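Local atomic coordinates of adenosine kinase (Trypanosoma brucei, PDB entry 2XTB), a protein that probably phosphorylates adenosine and related nucleosides at the expense of ATP, yielding AMP and ADP in the purine salvage pathway. Residues V12-L17 with Y167-T172; F171-D176 with P201-F206. All coordinates share one frame; numbering follows the deposited sequence.

Interaction 1: residues V12-L17 with Y167-T172. With KRM (4-[5-(4-phenoxyphenyl)-1H-pyrazol-3-yl]morpholine), chain B.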
ATOM      1  N   VAL A  12       4.935  -7.630  -4.039  1.00 28.49           N
ATOM      2  CA  VAL A  12       4.386  -6.299  -3.812  1.00 27.76           C
ATOM      3  C   VAL A  12       5.085  -5.309  -4.731  1.00 27.39           C
ATOM      4  O   VAL A  12       6.312  -5.248  -4.762  1.00 27.41           O
ATOM      5  CB  VAL A  12       4.537  -5.846  -2.327  1.00 27.66           C
ATOM      6  CG1 VAL A  12       4.033  -4.428  -2.139  1.00 27.43           C
ATOM      7  CG2 VAL A  12       3.788  -6.777  -1.393  1.00 27.39           C
ATOM      8  N   GLN A  13       4.307  -4.546  -5.487  1.00 26.90           N
ATOM      9  CA  GLN A  13       4.873  -3.480  -6.297  1.00 26.58           C
ATOM     10  C   GLN A  13       4.244  -2.142  -5.941  1.00 26.41           C
ATOM     11  O   GLN A  13       3.025  -2.032  -5.813  1.00 26.48           O
ATOM     12  CB  GLN A  13       4.728  -3.782  -7.783  1.00 26.50           C
ATOM     13  CG  GLN A  13       5.456  -2.797  -8.693  1.00 26.83           C
ATOM     14  CD  GLN A  13       5.800  -3.384 -10.047  1.00 26.99           C
ATOM     15  OE1 GLN A  13       5.749  -2.696 -11.065  1.00 27.00           O
ATOM     16  NE2 GLN A  13       6.158  -4.660 -10.066  1.00 27.31           N
ATOM     17  N   CYS A  14       5.092  -1.133  -5.766  1.00 26.18           N
ATOM     18  CA  CYS A  14       4.644   0.205  -5.399  1.00 26.06           C
ATOM     19  C   CYS A  14       5.768   1.221  -5.575  1.00 25.99           C
ATOM     20  O   CYS A  14       6.846   0.893  -6.084  1.00 25.87           O
ATOM     21  CB  CYS A  14       4.135   0.220  -3.953  1.00 26.02           C
ATOM     22  SG  CYS A  14       3.167   1.676  -3.510  1.00 25.88           S
ATOM     23  N   ASN A  15       5.495   2.455  -5.157  1.00 25.90           N
ATOM     24  CA  ASN A  15       6.471   3.533  -5.155  1.00 25.72           C
ATOM     25  C   ASN A  15       7.166   3.643  -3.792  1.00 25.44           C
ATOM     26  O   ASN A  15       6.555   4.087  -2.816  1.00 25.54           O
ATOM     27  CB  ASN A  15       5.785   4.853  -5.523  1.00 25.81           C
ATOM     28  CG  ASN A  15       5.202   4.846  -6.933  1.00 26.25           C
ATOM     29  OD1 ASN A  15       5.384   3.893  -7.695  1.00 26.98           O
ATOM     30  ND2 ASN A  15       4.503   5.917  -7.287  1.00 26.51           N
ATOM     31  N   PRO A  16       8.445   3.223  -3.715  1.00 25.09           N
ATOM     32  CA  PRO A  16       9.145   3.241  -2.432  1.00 24.80           C
ATOM     33  C   PRO A  16       9.621   4.636  -2.035  1.00 24.46           C
ATOM     34  O   PRO A  16      10.337   5.286  -2.795  1.00 24.37           O
ATOM     35  CB  PRO A  16      10.333   2.296  -2.660  1.00 24.83           C
ATOM     36  CG  PRO A  16      10.553   2.277  -4.124  1.00 24.79           C
ATOM     37  CD  PRO A  16       9.293   2.714  -4.810  1.00 25.03           C
ATOM     38  N   LEU A  17       9.207   5.084  -0.854  1.00 24.20           N
ATOM     39  CA  LEU A  17       9.650   6.364  -0.306  1.00 23.87           C
ATOM     40  C   LEU A  17      10.308   6.156   1.049  1.00 23.75           C
ATOM     41  O   LEU A  17       9.869   5.324   1.830  1.00 23.74           O
ATOM     42  CB  LEU A  17       8.477   7.340  -0.154  1.00 23.77           C
ATOM     43  CG  LEU A  17       7.528   7.628  -1.321  1.00 23.45           C
ATOM     44  CD1 LEU A  17       6.479   8.625  -0.881  1.00 23.18           C
ATOM     45  CD2 LEU A  17       8.252   8.145  -2.549  1.00 23.34           C
ATOM     46  N   TYR A 167       0.206  -8.116  -4.805  1.00 24.45           N
ATOM     47  CA  TYR A 167      -0.422  -6.882  -4.344  1.00 24.32           C
ATOM     48  C   TYR A 167       0.155  -5.668  -5.055  1.00 24.18           C
ATOM     49  O   TYR A 167       1.370  -5.461  -5.083  1.00 24.00           O
ATOM     50  CB  TYR A 167      -0.305  -6.714  -2.824  1.00 24.48           C
ATOM     51  CG  TYR A 167      -0.671  -5.324  -2.339  1.00 24.48           C
ATOM     52  CD1 TYR A 167      -2.002  -4.918  -2.262  1.00 24.77           C
ATOM     53  CD2 TYR A 167       0.316  -4.410  -1.974  1.00 24.55           C
ATOM     54  CE1 TYR A 167      -2.341  -3.640  -1.826  1.00 25.04           C
ATOM     55  CE2 TYR A 167      -0.013  -3.131  -1.538  1.00 24.75           C
ATOM     56  CZ  TYR A 167      -1.342  -2.751  -1.464  1.00 24.89           C
ATOM     57  OH  TYR A 167      -1.666  -1.482  -1.030  1.00 25.12           O
ATOM     58  N   PHE A 168      -0.743  -4.872  -5.622  1.00 24.07           N
ATOM     59  CA  PHE A 168      -0.395  -3.621  -6.273  1.00 24.01           C
ATOM     60  C   PHE A 168      -1.230  -2.497  -5.680  1.00 24.08           C
ATOM     61  O   PHE A 168      -2.457  -2.603  -5.590  1.00 24.17           O
ATOM     62  CB  PHE A 168      -0.665  -3.711  -7.776  1.00 23.91           C
ATOM     63  CG  PHE A 168       0.487  -4.242  -8.577  1.00 23.86           C
ATOM     64  CD1 PHE A 168       0.871  -5.575  -8.482  1.00 23.66           C
ATOM     65  CD2 PHE A 168       1.174  -3.409  -9.454  1.00 23.87           C
ATOM     66  CE1 PHE A 168       1.931  -6.063  -9.233  1.00 23.78           C
ATOM     67  CE2 PHE A 168       2.235  -3.892 -10.214  1.00 23.80           C
ATOM     68  CZ  PHE A 168       2.613  -5.223 -10.104  1.00 23.76           C
ATOM     69  N   SER A 169      -0.568  -1.422  -5.267  1.00 23.95           N
ATOM     70  CA  SER A 169      -1.275  -0.209  -4.885  1.00 23.83           C
ATOM     71  C   SER A 169      -1.744   0.478  -6.163  1.00 23.62           C
ATOM     72  O   SER A 169      -1.217   0.209  -7.247  1.00 23.68           O
ATOM     73  CB  SER A 169      -0.366   0.711  -4.076  1.00 23.88           C
ATOM     74  OG  SER A 169       0.821   1.002  -4.796  1.00 24.50           O
ATOM     75  N   GLY A 170      -2.738   1.354  -6.041  1.00 23.30           N
ATOM     76  CA  GLY A 170      -3.258   2.090  -7.188  1.00 22.96           C
ATOM     77  C   GLY A 170      -2.226   3.020  -7.796  1.00 22.80           C
ATOM     78  O   GLY A 170      -2.329   3.386  -8.968  1.00 23.01           O
ATOM     79  N   PHE A 171      -1.224   3.382  -6.996  1.00 22.38           N
ATOM     80  CA  PHE A 171      -0.169   4.307  -7.401  1.00 21.94           C
ATOM     81  C   PHE A 171       0.713   3.772  -8.526  1.00 21.81           C
ATOM     82  O   PHE A 171       1.372   4.546  -9.223  1.00 21.77           O
ATOM     83  CB  PHE A 171       0.697   4.686  -6.195  1.00 21.75           C
ATOM     84  CG  PHE A 171      -0.073   5.308  -5.057  1.00 21.61           C
ATOM     85  CD1 PHE A 171      -0.065   4.723  -3.794  1.00 21.18           C
ATOM     86  CD2 PHE A 171      -0.809   6.479  -5.245  1.00 21.31           C
ATOM     87  CE1 PHE A 171      -0.770   5.297  -2.738  1.00 20.65           C
ATOM     88  CE2 PHE A 171      -1.517   7.055  -4.191  1.00 20.69           C
ATOM     89  CZ  PHE A 171      -1.495   6.461  -2.938  1.00 20.62           C
ATOM     90  N   THR A 172       0.726   2.451  -8.695  1.00 21.67           N
ATOM     91  CA  THR A 172       1.498   1.804  -9.759  1.00 21.68           C
ATOM     92  C   THR A 172       0.928   2.116 -11.144  1.00 21.77           C
ATOM     93  O   THR A 172       1.634   2.024 -12.154  1.00 21.83           O
ATOM     94  CB  THR A 172       1.534   0.281  -9.581  1.00 21.64           C
ATOM     95  OG1 THR A 172       0.194  -0.222  -9.502  1.00 21.72           O
ATOM     96  CG2 THR A 172       2.289  -0.094  -8.320  1.00 21.73           C
TER
HETATM   97  C24 KRM B1344       3.534   6.642  -3.192  1.00 40.55           C
HETATM   98  C23 KRM B1344       3.181   5.688  -2.058  1.00 40.10           C
HETATM   99  O22 KRM B1344       2.989   6.440  -0.861  1.00 39.71           O
HETATM  100  C21 KRM B1344       1.820   7.256  -0.942  1.00 40.13           C
HETATM  101  C20 KRM B1344       1.995   8.328  -2.019  1.00 40.81           C
HETATM  102  N19 KRM B1344       2.530   7.711  -3.241  1.00 41.39           N
HETATM  103  C16 KRM B1344       2.136   8.163  -4.484  1.00 41.70           C
HETATM  104  C15 KRM B1344       1.504   9.373  -4.730  1.00 42.03           C
HETATM  105  N17 KRM B1344       2.370   7.453  -5.585  1.00 41.96           N
HETATM  106  N18 KRM B1344       1.846   8.237  -6.624  1.00 42.31           N
HETATM  107  C14 KRM B1344       1.328   9.387  -6.116  1.00 42.94           C
HETATM  108  C11 KRM B1344       0.692  10.454  -6.949  1.00 43.00           C
HETATM  109  C10 KRM B1344       0.265  11.662  -6.389  1.00 43.25           C
HETATM  110  C9  KRM B1344      -0.325  12.640  -7.196  1.00 43.51           C
HETATM  111  C12 KRM B1344       0.526  10.238  -8.319  1.00 43.30           C
HETATM  112  C13 KRM B1344      -0.063  11.213  -9.124  1.00 43.58           C
HETATM  113  C8  KRM B1344      -0.495  12.418  -8.568  1.00 43.72           C
HETATM  114  O7  KRM B1344      -1.069  13.359  -9.398  1.00 44.46           O
HETATM  115  C6  KRM B1344      -1.948  14.336  -8.977  1.00 45.57           C
HETATM  116  C1  KRM B1344      -1.508  15.656  -8.835  1.00 45.88           C
HETATM  117  C5  KRM B1344      -3.283  14.023  -8.708  1.00 45.85           C
HETATM  118  C4  KRM B1344      -4.168  15.023  -8.288  1.00 46.08           C
HETATM  119  C3  KRM B1344      -3.723  16.338  -8.139  1.00 45.76           C
HETATM  120  C2  KRM B1344      -2.391  16.656  -8.414  1.00 46.03           C
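Gln13 lays its aliphatic stem over the ring of Phe168, and the close packing of this contact is concentrated there. CB sits 3.7 Å from the ring centroid of Phe168, close to the normal, a CH-pi contact displaced toward the CE2 and CZ rim. Because CG is anti to the backbone N (chi1 -173°) and the chain runs on extended, the carboxamide travels alongside the phenyl group with its plane turned 40° from the ring. On the other face of the sheet Val12 reaches Tyr167 differently: its CG1 meets the ring at the edge, 3.7 Å from CD2 of Tyr167. The backbones beneath are parallel neighbours, joined by a fairly straight hydrogen bond from Gln13 N to Tyr167 O (3.1 Å, 163°).

Strands 10-13 and 165-169 are neighbouring interior strands of the large, mainly parallel sheet of the ribokinase (PfkB) fold, with strand 86-93 on the far side of 10-13. As in many alpha/beta enzymes, the ligand lies where these strands run out. Past Gln13 the two chains are held more loosely. Ser169 to Thr172 forms a type I turn, in which Thr172 OG1 donates to Ser169 O (2.7 Å), while the methyl CG2 of Thr172 rests against Gln13 O at 3.3 Å. Farther on are Asn15 and Phe171, both adenosine-binding residues: Asn15 ND2 comes no nearer to Phe171 than 3.9 Å, at its O, and instead gives the ligand's pyrazole N17 a weak, bent hydrogen bond of 3.1 Å.

Interaction 2: residues F171-D176 with P201-F206. With KRM (4-[5-(4-phenoxyphenyl)-1H-pyrazol-3-yl]morpholine), chain B.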
ATOM      1  N   PHE A 171      -1.224   3.382  -6.996  1.00 22.38           N
ATOM      2  CA  PHE A 171      -0.169   4.307  -7.401  1.00 21.94           C
ATOM      3  C   PHE A 171       0.713   3.772  -8.526  1.00 21.81           C
ATOM      4  O   PHE A 171       1.372   4.546  -9.223  1.00 21.77           O
ATOM      5  CB  PHE A 171       0.697   4.686  -6.195  1.00 21.75           C
ATOM      6  CG  PHE A 171      -0.073   5.308  -5.057  1.00 21.61           C
ATOM      7  CD1 PHE A 171      -0.065   4.723  -3.794  1.00 21.18           C
ATOM      8  CD2 PHE A 171      -0.809   6.479  -5.245  1.00 21.31           C
ATOM      9  CE1 PHE A 171      -0.770   5.297  -2.738  1.00 20.65           C
ATOM     10  CE2 PHE A 171      -1.517   7.055  -4.191  1.00 20.69           C
ATOM     11  CZ  PHE A 171      -1.495   6.461  -2.938  1.00 20.62           C
ATOM     12  N   THR A 172       0.726   2.451  -8.695  1.00 21.67           N
ATOM     13  CA  THR A 172       1.498   1.804  -9.759  1.00 21.68           C
ATOM     14  C   THR A 172       0.928   2.116 -11.144  1.00 21.77           C
ATOM     15  O   THR A 172       1.634   2.024 -12.154  1.00 21.83           O
ATOM     16  CB  THR A 172       1.534   0.281  -9.581  1.00 21.64           C
ATOM     17  OG1 THR A 172       0.194  -0.222  -9.502  1.00 21.72           O
ATOM     18  CG2 THR A 172       2.289  -0.094  -8.320  1.00 21.73           C
ATOM     19  N   LEU A 173      -0.354   2.484 -11.167  1.00 21.77           N
ATOM     20  CA  LEU A 173      -1.067   2.849 -12.389  1.00 21.65           C
ATOM     21  C   LEU A 173      -0.747   4.276 -12.833  1.00 21.69           C
ATOM     22  O   LEU A 173      -0.988   4.639 -13.990  1.00 21.80           O
ATOM     23  CB  LEU A 173      -2.579   2.693 -12.184  1.00 21.52           C
ATOM     24  CG  LEU A 173      -3.083   1.360 -11.625  1.00 21.25           C
ATOM     25  CD1 LEU A 173      -4.394   1.550 -10.882  1.00 21.44           C
ATOM     26  CD2 LEU A 173      -3.225   0.315 -12.716  1.00 20.37           C
ATOM     27  N   THR A 174      -0.218   5.082 -11.913  1.00 21.59           N
ATOM     28  CA  THR A 174       0.207   6.449 -12.225  1.00 21.60           C
ATOM     29  C   THR A 174       1.574   6.465 -12.902  1.00 21.70           C
ATOM     30  O   THR A 174       1.933   7.441 -13.559  1.00 21.72           O
ATOM     31  CB  THR A 174       0.271   7.344 -10.968  1.00 21.55           C
ATOM     32  OG1 THR A 174       1.237   6.817 -10.053  1.00 21.26           O
ATOM     33  CG2 THR A 174      -1.086   7.422 -10.286  1.00 21.37           C
ATOM     34  N   VAL A 175       2.329   5.380 -12.729  1.00 21.86           N
ATOM     35  CA  VAL A 175       3.661   5.238 -13.318  1.00 21.92           C
ATOM     36  C   VAL A 175       3.546   4.689 -14.748  1.00 22.07           C
ATOM     37  O   VAL A 175       3.660   5.444 -15.715  1.00 21.99           O
ATOM     38  CB  VAL A 175       4.594   4.341 -12.442  1.00 21.79           C
ATOM     39  CG1 VAL A 175       5.997   4.287 -13.020  1.00 21.62           C
ATOM     40  CG2 VAL A 175       4.640   4.842 -11.010  1.00 21.82           C
ATOM     41  N   ASP A 176       3.318   3.379 -14.866  1.00 22.25           N
ATOM     42  CA  ASP A 176       3.155   2.716 -16.160  1.00 22.41           C
ATOM     43  C   ASP A 176       2.330   1.437 -16.008  1.00 22.35           C
ATOM     44  O   ASP A 176       2.745   0.491 -15.338  1.00 22.35           O
ATOM     45  CB  ASP A 176       4.517   2.414 -16.803  1.00 22.47           C
ATOM     46  CG  ASP A 176       4.397   1.831 -18.214  1.00 22.74           C
ATOM     47  OD1 ASP A 176       3.285   1.807 -18.790  1.00 22.78           O
ATOM     48  OD2 ASP A 176       5.432   1.391 -18.752  1.00 23.38           O
ATOM     49  N   PRO A 201      -8.762   8.337  -4.090  1.00 27.41           N
ATOM     50  CA  PRO A 201      -9.843   8.718  -5.006  1.00 27.35           C
ATOM     51  C   PRO A 201      -9.372   9.188  -6.386  1.00 27.34           C
ATOM     52  O   PRO A 201     -10.013   8.864  -7.388  1.00 27.43           O
ATOM     53  CB  PRO A 201     -10.547   9.858  -4.263  1.00 27.30           C
ATOM     54  CG  PRO A 201     -10.277   9.586  -2.831  1.00 27.43           C
ATOM     55  CD  PRO A 201      -8.885   9.028  -2.790  1.00 27.38           C
ATOM     56  N   PHE A 202      -8.259   9.921  -6.445  1.00 27.25           N
ATOM     57  CA  PHE A 202      -7.792  10.486  -7.715  1.00 27.20           C
ATOM     58  C   PHE A 202      -7.391   9.429  -8.749  1.00 27.26           C
ATOM     59  O   PHE A 202      -7.334   9.724  -9.944  1.00 27.50           O
ATOM     60  CB  PHE A 202      -6.682  11.531  -7.508  1.00 27.14           C
ATOM     61  CG  PHE A 202      -5.368  10.960  -7.050  1.00 27.17           C
ATOM     62  CD1 PHE A 202      -4.466  10.418  -7.967  1.00 27.05           C
ATOM     63  CD2 PHE A 202      -5.017  10.986  -5.706  1.00 27.01           C
ATOM     64  CE1 PHE A 202      -3.249   9.892  -7.547  1.00 26.87           C
ATOM     65  CE2 PHE A 202      -3.796  10.466  -5.275  1.00 26.69           C
ATOM     66  CZ  PHE A 202      -2.913   9.915  -6.197  1.00 26.94           C
ATOM     67  N   ILE A 203      -7.120   8.207  -8.287  1.00 27.24           N
ATOM     68  CA  ILE A 203      -6.833   7.078  -9.180  1.00 27.07           C
ATOM     69  C   ILE A 203      -8.041   6.799 -10.066  1.00 26.96           C
ATOM     70  O   ILE A 203      -7.910   6.687 -11.285  1.00 26.90           O
ATOM     71  CB  ILE A 203      -6.450   5.788  -8.390  1.00 27.10           C
ATOM     72  CG1 ILE A 203      -5.206   6.019  -7.515  1.00 26.88           C
ATOM     73  CG2 ILE A 203      -6.275   4.584  -9.336  1.00 27.00           C
ATOM     74  CD1 ILE A 203      -3.928   6.348  -8.273  1.00 26.30           C
ATOM     75  N   MET A 204      -9.215   6.709  -9.441  1.00 26.82           N
ATOM     76  CA  MET A 204     -10.476   6.476 -10.153  1.00 26.69           C
ATOM     77  C   MET A 204     -10.912   7.667 -11.006  1.00 26.32           C
ATOM     78  O   MET A 204     -11.654   7.501 -11.973  1.00 26.34           O
ATOM     79  CB  MET A 204     -11.593   6.102  -9.172  1.00 26.70           C
ATOM     80  CG  MET A 204     -11.532   4.674  -8.667  1.00 27.24           C
ATOM     81  SD  MET A 204     -10.076   4.318  -7.661  1.00 28.65           S
ATOM     82  CE  MET A 204     -10.498   5.169  -6.141  1.00 28.41           C
ATOM     83  N   GLN A 205     -10.450   8.861 -10.649  1.00 25.94           N
ATOM     84  CA  GLN A 205     -10.846  10.062 -11.369  1.00 25.75           C
ATOM     85  C   GLN A 205      -9.914  10.371 -12.539  1.00 25.52           C
ATOM     86  O   GLN A 205     -10.372  10.644 -13.645  1.00 25.43           O
ATOM     87  CB  GLN A 205     -10.941  11.259 -10.417  1.00 25.78           C
ATOM     88  CG  GLN A 205     -11.794  12.405 -10.957  1.00 25.82           C
ATOM     89  CD  GLN A 205     -11.789  13.633 -10.064  1.00 25.88           C
ATOM     90  OE1 GLN A 205     -12.248  14.700 -10.466  1.00 26.47           O
ATOM     91  NE2 GLN A 205     -11.272  13.490  -8.847  1.00 26.32           N
ATOM     92  N   PHE A 206      -8.609  10.316 -12.294  1.00 25.37           N
ATOM     93  CA  PHE A 206      -7.618  10.748 -13.280  1.00 25.24           C
ATOM     94  C   PHE A 206      -6.914   9.602 -14.009  1.00 25.00           C
ATOM     95  O   PHE A 206      -6.373   9.799 -15.096  1.00 25.01           O
ATOM     96  CB  PHE A 206      -6.590  11.679 -12.624  1.00 25.31           C
ATOM     97  CG  PHE A 206      -7.151  13.017 -12.233  1.00 25.69           C
ATOM     98  CD1 PHE A 206      -7.005  14.119 -13.076  1.00 25.94           C
ATOM     99  CD2 PHE A 206      -7.832  13.181 -11.026  1.00 25.70           C
ATOM    100  CE1 PHE A 206      -7.528  15.363 -12.723  1.00 25.77           C
ATOM    101  CE2 PHE A 206      -8.360  14.419 -10.665  1.00 25.46           C
ATOM    102  CZ  PHE A 206      -8.206  15.510 -11.514  1.00 25.56           C
TER
HETATM  103  C24 KRM B1344       3.534   6.642  -3.192  1.00 40.55           C
HETATM  104  C23 KRM B1344       3.181   5.688  -2.058  1.00 40.10           C
HETATM  105  O22 KRM B1344       2.989   6.440  -0.861  1.00 39.71           O
HETATM  106  C21 KRM B1344       1.820   7.256  -0.942  1.00 40.13           C
HETATM  107  C20 KRM B1344       1.995   8.328  -2.019  1.00 40.81           C
HETATM  108  N19 KRM B1344       2.530   7.711  -3.241  1.00 41.39           N
HETATM  109  C16 KRM B1344       2.136   8.163  -4.484  1.00 41.70           C
HETATM  110  C15 KRM B1344       1.504   9.373  -4.730  1.00 42.03           C
HETATM  111  N17 KRM B1344       2.370   7.453  -5.585  1.00 41.96           N
HETATM  112  N18 KRM B1344       1.846   8.237  -6.624  1.00 42.31           N
HETATM  113  C14 KRM B1344       1.328   9.387  -6.116  1.00 42.94           C
HETATM  114  C11 KRM B1344       0.692  10.454  -6.949  1.00 43.00           C
HETATM  115  C10 KRM B1344       0.265  11.662  -6.389  1.00 43.25           C
HETATM  116  C9  KRM B1344      -0.325  12.640  -7.196  1.00 43.51           C
HETATM  117  C12 KRM B1344       0.526  10.238  -8.319  1.00 43.30           C
HETATM  118  C13 KRM B1344      -0.063  11.213  -9.124  1.00 43.58           C
HETATM  119  C8  KRM B1344      -0.495  12.418  -8.568  1.00 43.72           C
HETATM  120  O7  KRM B1344      -1.069  13.359  -9.398  1.00 44.46           O
HETATM  121  C6  KRM B1344      -1.948  14.336  -8.977  1.00 45.57           C
HETATM  122  C1  KRM B1344      -1.508  15.656  -8.835  1.00 45.88           C
HETATM  123  C5  KRM B1344      -3.283  14.023  -8.708  1.00 45.85           C
HETATM  124  C4  KRM B1344      -4.168  15.023  -8.288  1.00 46.08           C
HETATM  125  C3  KRM B1344      -3.723  16.338  -8.139  1.00 45.76           C
HETATM  126  C2  KRM B1344      -2.391  16.656  -8.414  1.00 46.03           C
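Phe171 and Ile203 mark the nearest approach of the two backbones, with their CA atoms 7.4 Å apart, so side chains bridge the gap between a weakly bonded turn of helix at 172-175 and the helix 201-206. Within the first segment, Thr174 N donates to Phe171 O at 3.2 Å.

Ile203 contributes more of the buried surface than any other residue of the two segments. With CG1 anti to its carbonyl carbon (chi1 -59°), it sends CD1 to the methyl CG2 of Thr174, 3.6 Å away, while its other branch, CG2, meets Leu173 CD1 at 3.9 Å. Both neighbours cross the isoleucine at about a right angle. Leu173 is backed from beyond by Leu211 and Val214 of helix 208-214, which extends the apolar layer past the two segments.

The aromatic pair lies beside this cluster. Phe202 CZ comes in at the edge of the Phe171 ring, near its plane, 3.8 Å from CE2 of Phe171. Phe202 CG stands between its own backbone N and carbonyl carbon (chi1 70°), which sends the ring toward the ligand. Each phenylalanine offers a face to a different part of the bound molecule: C16 of the pyrazole stands 3.5 Å above the Phe171 plane, and C5 of the terminal phenyl group lies over a face of Phe202. The central phenylene lies near the rim on that same side of the Phe202 ring, its C10 being 3.6 Å from Phe202 CZ. Phe171 binds adenosine in this enzyme; with Phe202 and Thr174 it lines the ligand's pocket, probably one wall of the nucleoside site of a PfkB-family kinase.

Phe171 and Thr172 belong to both contacts, because strand 165-169 leads directly through its turn into helix 172-175. The centres of interactions 1 and 2 are about 11 Å apart, and they also touch directly: Gly170 O lies 3.4 Å from Ile203 CD1, and Asn15 OD1 lies 3.5 Å from Val175 CG2. The bound ligand spans the two. Interaction 1 supplies Asn15 at its pyrazole, interaction 2 supplies Phe202 along its phenoxyphenyl arm, and Phe171 serves both; Ser66 N adds a further hydrogen bond. The predicted proton acceptor, Asp301, is near, its side chain about 6 Å from that of Phe171 and about 5 Å from that of Tyr167.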